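Local structure of VlsE1 (Borreliella burgdorferi, 1L8W) at residues A[202-205]-A[206-209]; A[300-303]-A[304-308]. The protein is a variable lipoprotein antigen of the Lyme disease spirochaete, associated with the outer membrane, that probably helps the bacterium to evade the host immune response. All blocks are in the same frame, centred on the assembly; numbering follows the deposited sequence.

Contact 1 of 2, residues A[202-205]-A[206-209]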
ATOM      1  N   HIS A 202     -10.319  21.698   1.815  1.00 26.78           N
ATOM      2  CA  HIS A 202     -10.459  21.537   3.252  1.00 24.89           C
ATOM      3  C   HIS A 202      -9.148  21.071   3.885  1.00 23.28           C
ATOM      4  O   HIS A 202      -8.914  21.282   5.073  1.00 21.20           O
ATOM      5  CB  HIS A 202     -11.596  20.553   3.550  1.00 24.19           C
ATOM      6  CG  HIS A 202     -12.937  21.024   3.069  1.00 23.67           C
ATOM      7  ND1 HIS A 202     -13.637  22.033   3.691  1.00 24.88           N
ATOM      8  CD2 HIS A 202     -13.680  20.654   2.000  1.00 22.70           C
ATOM      9  CE1 HIS A 202     -14.756  22.264   3.026  1.00 21.85           C
ATOM     10  NE2 HIS A 202     -14.805  21.443   1.995  1.00 22.53           N
ATOM     11  N   GLY A 203      -8.280  20.469   3.079  1.00 23.13           N
ATOM     12  CA  GLY A 203      -7.017  19.975   3.598  1.00 23.46           C
ATOM     13  C   GLY A 203      -6.240  20.976   4.440  1.00 25.15           C
ATOM     14  O   GLY A 203      -5.964  22.096   4.004  1.00 26.78           O
ATOM     15  N   ASP A 204      -5.898  20.582   5.660  1.00 24.56           N
ATOM     16  CA  ASP A 204      -5.122  21.451   6.531  1.00 25.00           C
ATOM     17  C   ASP A 204      -4.360  20.686   7.601  1.00 23.86           C
ATOM     18  O   ASP A 204      -4.464  19.463   7.719  1.00 23.18           O
ATOM     19  CB  ASP A 204      -6.003  22.536   7.179  1.00 24.79           C
ATOM     20  CG  ASP A 204      -7.052  21.972   8.135  1.00 26.05           C
ATOM     21  OD1 ASP A 204      -7.110  20.739   8.350  1.00 24.73           O
ATOM     22  OD2 ASP A 204      -7.829  22.787   8.672  1.00 26.71           O
ATOM     23  N   SER A 205      -3.578  21.440   8.361  1.00 23.92           N
ATOM     24  CA  SER A 205      -2.742  20.923   9.429  1.00 24.28           C
ATOM     25  C   SER A 205      -3.373  19.797  10.244  1.00 24.92           C
ATOM     26  O   SER A 205      -2.774  18.737  10.403  1.00 25.16           O
ATOM     27  CB  SER A 205      -2.343  22.088  10.343  1.00 26.14           C
ATOM     28  OG  SER A 205      -1.409  21.688  11.323  1.00 31.07           O
ATOM     29  N   GLU A 206      -4.578  20.034  10.759  1.00 25.70           N
ATOM     30  CA  GLU A 206      -5.294  19.053  11.567  1.00 25.45           C
ATOM     31  C   GLU A 206      -5.670  17.767  10.829  1.00 24.98           C
ATOM     32  O   GLU A 206      -5.669  16.680  11.421  1.00 25.00           O
ATOM     33  CB  GLU A 206      -6.565  19.679  12.143  1.00 26.05           C
ATOM     34  CG  GLU A 206      -7.622  18.649  12.532  1.00 31.08           C
ATOM     35  CD  GLU A 206      -8.909  19.285  13.002  1.00 32.84           C
ATOM     36  OE1 GLU A 206      -9.396  20.202  12.314  1.00 35.04           O
ATOM     37  OE2 GLU A 206      -9.437  18.865  14.052  1.00 36.24           O
ATOM     38  N   ALA A 207      -6.014  17.889   9.551  1.00 22.66           N
ATOM     39  CA  ALA A 207      -6.391  16.722   8.763  1.00 19.56           C
ATOM     40  C   ALA A 207      -5.168  15.847   8.491  1.00 20.18           C
ATOM     41  O   ALA A 207      -5.283  14.623   8.415  1.00 18.59           O
ATOM     42  CB  ALA A 207      -7.029  17.156   7.457  1.00 18.96           C
ATOM     43  N   ALA A 208      -4.004  16.481   8.346  1.00 18.02           N
ATOM     44  CA  ALA A 208      -2.756  15.764   8.097  1.00 18.51           C
ATOM     45  C   ALA A 208      -2.374  14.992   9.347  1.00 18.39           C
ATOM     46  O   ALA A 208      -1.736  13.945   9.263  1.00 19.21           O
ATOM     47  CB  ALA A 208      -1.637  16.738   7.727  1.00 17.32           C
ATOM     48  N   SER A 209      -2.756  15.524  10.506  1.00 18.43           N
ATOM     49  CA  SER A 209      -2.468  14.867  11.774  1.00 15.40           C
ATOM     50  C   SER A 209      -3.375  13.640  11.888  1.00 15.99           C
ATOM     51  O   SER A 209      -2.972  12.596  12.410  1.00 18.01           O
ATOM     52  CB  SER A 209      -2.717  15.837  12.934  1.00 17.30           C
ATOM     53  OG  SER A 209      -2.226  15.335  14.166  1.00 17.78           O
TER
HETATM   54  O   HOH W   1      -9.327  19.701   9.551  1.00 18.94           O
HETATM   55  O   HOH W   2      -8.676  22.721  11.159  1.00 30.19           O
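Asp204 reaches forward to Ala207 and caps the start of helix 205-216. From CB, its CG is set between the backbone N and the carbonyl carbon (chi1 65°), a rotation that brings OD1 to the amide of Ala207. CG then stands 4.1 Å from Glu206 N. Beyond CG the two oxygens part. OD1 accepts from Ala207 N at 3.3 Å with an N-H...O angle of 152°, the donor lying nearly in line with the C-O bond, and lies 3.7 Å from Ala207 CB. Water 1 is within bonding distance of OD1 and Glu206 OE1, and water 2 of Asp204 OD2 and the same OE1; each has further acceptors nearby, so their protons may be shared out differently. The two like-charged groups are not in direct contact (Asp204 OD1 to Glu206 OE1 4.6 Å), and the waters between them probably soften their repulsion. The Asp204 carbonyl O accepts in turn from Ala208 N (3.1 Å, 153°), the opening i to i+4 bond, and Ser205 O takes Ser209 N at 3.2 Å. Glu293, before helix 294-333, accepts from Ser205 N. The side-chain bond to the amide three residues on defines an aspartate N-cap.

Contact 2 of 2, residues A[300-303]-A[304-308]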
ATOM      1  N   ALA A 300       3.416  16.484   8.096  1.00 21.55           N
ATOM      2  CA  ALA A 300       2.528  15.488   8.676  1.00 21.35           C
ATOM      3  C   ALA A 300       1.962  14.505   7.657  1.00 22.38           C
ATOM      4  O   ALA A 300       1.964  13.299   7.883  1.00 20.90           O
ATOM      5  CB  ALA A 300       1.391  16.180   9.412  1.00 20.82           C
ATOM      6  N   ILE A 301       1.461  15.006   6.535  1.00 24.07           N
ATOM      7  CA  ILE A 301       0.902  14.087   5.556  1.00 26.86           C
ATOM      8  C   ILE A 301       2.006  13.259   4.891  1.00 25.37           C
ATOM      9  O   ILE A 301       1.820  12.087   4.574  1.00 25.14           O
ATOM     10  CB  ILE A 301       0.091  14.827   4.473  1.00 30.28           C
ATOM     11  CG1 ILE A 301      -0.471  13.806   3.480  1.00 32.47           C
ATOM     12  CG2 ILE A 301       0.970  15.816   3.748  1.00 32.29           C
ATOM     13  CD1 ILE A 301      -1.238  12.659   4.151  1.00 32.28           C
ATOM     14  N   LYS A 302       3.154  13.887   4.687  1.00 24.91           N
ATOM     15  CA  LYS A 302       4.309  13.231   4.088  1.00 25.61           C
ATOM     16  C   LYS A 302       4.754  12.080   4.998  1.00 24.16           C
ATOM     17  O   LYS A 302       5.043  10.977   4.536  1.00 25.22           O
ATOM     18  CB  LYS A 302       5.431  14.263   3.924  1.00 26.50           C
ATOM     19  CG  LYS A 302       6.667  13.790   3.209  1.00 28.08           C
ATOM     20  CD  LYS A 302       7.699  14.914   3.111  1.00 30.39           C
ATOM     21  CE  LYS A 302       9.022  14.423   2.506  1.00 30.51           C
ATOM     22  NZ  LYS A 302       9.686  13.391   3.368  1.00 30.22           N
ATOM     23  N   GLY A 303       4.784  12.337   6.300  1.00 25.29           N
ATOM     24  CA  GLY A 303       5.197  11.314   7.239  1.00 23.71           C
ATOM     25  C   GLY A 303       4.247  10.137   7.243  1.00 22.98           C
ATOM     26  O   GLY A 303       4.669   8.988   7.386  1.00 26.27           O
ATOM     27  N   ALA A 304       2.960  10.424   7.071  1.00 21.67           N
ATOM     28  CA  ALA A 304       1.927   9.395   7.074  1.00 17.28           C
ATOM     29  C   ALA A 304       1.988   8.500   5.849  1.00 15.87           C
ATOM     30  O   ALA A 304       1.966   7.273   5.957  1.00 15.19           O
ATOM     31  CB  ALA A 304       0.545  10.052   7.171  1.00 17.65           C
ATOM     32  N   ALA A 305       2.040   9.121   4.678  1.00 15.26           N
ATOM     33  CA  ALA A 305       2.094   8.392   3.422  1.00 14.77           C
ATOM     34  C   ALA A 305       3.320   7.495   3.430  1.00 16.58           C
ATOM     35  O   ALA A 305       3.254   6.318   3.067  1.00 16.44           O
ATOM     36  CB  ALA A 305       2.164   9.380   2.246  1.00 15.95           C
ATOM     37  N   GLU A 306       4.442   8.059   3.862  1.00 18.26           N
ATOM     38  CA  GLU A 306       5.686   7.301   3.918  1.00 18.45           C
ATOM     39  C   GLU A 306       5.592   6.169   4.930  1.00 18.57           C
ATOM     40  O   GLU A 306       5.974   5.031   4.635  1.00 20.93           O
ATOM     41  CB  GLU A 306       6.852   8.242   4.225  1.00 17.01           C
ATOM     42  CG  GLU A 306       7.177   9.154   3.037  1.00 15.00           C
ATOM     43  CD  GLU A 306       8.185  10.231   3.358  1.00 19.04           C
ATOM     44  OE1 GLU A 306       8.914  10.100   4.372  1.00 19.68           O
ATOM     45  OE2 GLU A 306       8.256  11.209   2.582  1.00 17.56           O
ATOM     46  N   SER A 307       5.080   6.456   6.119  1.00 17.97           N
ATOM     47  CA  SER A 307       4.944   5.384   7.102  1.00 18.52           C
ATOM     48  C   SER A 307       3.950   4.339   6.602  1.00 15.71           C
ATOM     49  O   SER A 307       4.174   3.144   6.762  1.00 17.64           O
ATOM     50  CB  SER A 307       4.483   5.935   8.447  1.00 17.02           C
ATOM     51  OG  SER A 307       5.542   6.633   9.063  1.00 20.55           O
ATOM     52  N   ALA A 308       2.852   4.792   6.002  1.00 15.33           N
ATOM     53  CA  ALA A 308       1.853   3.862   5.480  1.00 13.09           C
ATOM     54  C   ALA A 308       2.496   2.905   4.473  1.00 14.92           C
ATOM     55  O   ALA A 308       2.290   1.691   4.531  1.00 10.72           O
ATOM     56  CB  ALA A 308       0.709   4.622   4.812  1.00 13.04           C
TER
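Lys302 and Glu306, one helical turn apart, form a salt bridge in which NZ lies 2.7 Å from OE2 and approaches on that oxygen's syn side, facing the other carboxylate oxygen. The lysine chain is extended up to its last torsion, where chi4 (-63°) turns the ammonium toward the glutamate. Its aliphatic part also borders the acid, with CG 3.1 Å and CE 3.3 Å from Glu306 OE2, so a single oxygen is met by several atoms of the lysine. The glutamate chain crosses the lysine at a slant; its CG is anti to the carbonyl carbon (chi1 -71°), 3.2 Å from Lys302 O.

The next shell is the helical backbone that fixes the spacing of the pair. Glu306 N donates to Lys302 O, and Ala305 N to Ile301 O at 3.0 Å and 173°, the straightest of the four backbone bonds between 300-303 and 304-308. Ser307 N donates to Gly303 O (2.9 Å). The serine OG lies 3.0 Å from Gly303 O too, but its proton is not settled, and Arg310 makes a weak hydrogen bond to the same OG. Apolar contact is looser, Ile301 CD1 standing 4.4 Å from Ala304 CB.

Farther out, Asp56 makes a second salt bridge to Lys302 NZ, so the ammonium pairs with two acids, which would probably favour its charged form. Pro57 packs against Glu306. Apart from this charged pair, the side chains of residues 300-308 meet three neighbours: Ala300, Ile301, Ala304 and Ser307 touch helix 205-216, Ile301 and Ala305 meet Phe287 of strand 287-288, and Ala308 packs on Ile276 and Ala277 of helix 269-281.

How the contacts relate
Contact 1 comes first along the chain, at the start of helix 205-216, and contact 2 follows within the long helix 294-333. Their centres are about 13 Å apart, on the same side of the chain's centre, with contact 1 farther out (about 21 Å against about 12 Å). They meet directly where Ala208 CB packs 3.5 Å from Ala300 CB and 3.7 Å from Ile301 N; the small alanine side chains are consistent with a close approach of the two helices here. Thus the capped beginning of one helix lies against the early part of the other, joining segments distant in sequence within this predominantly helical antigen.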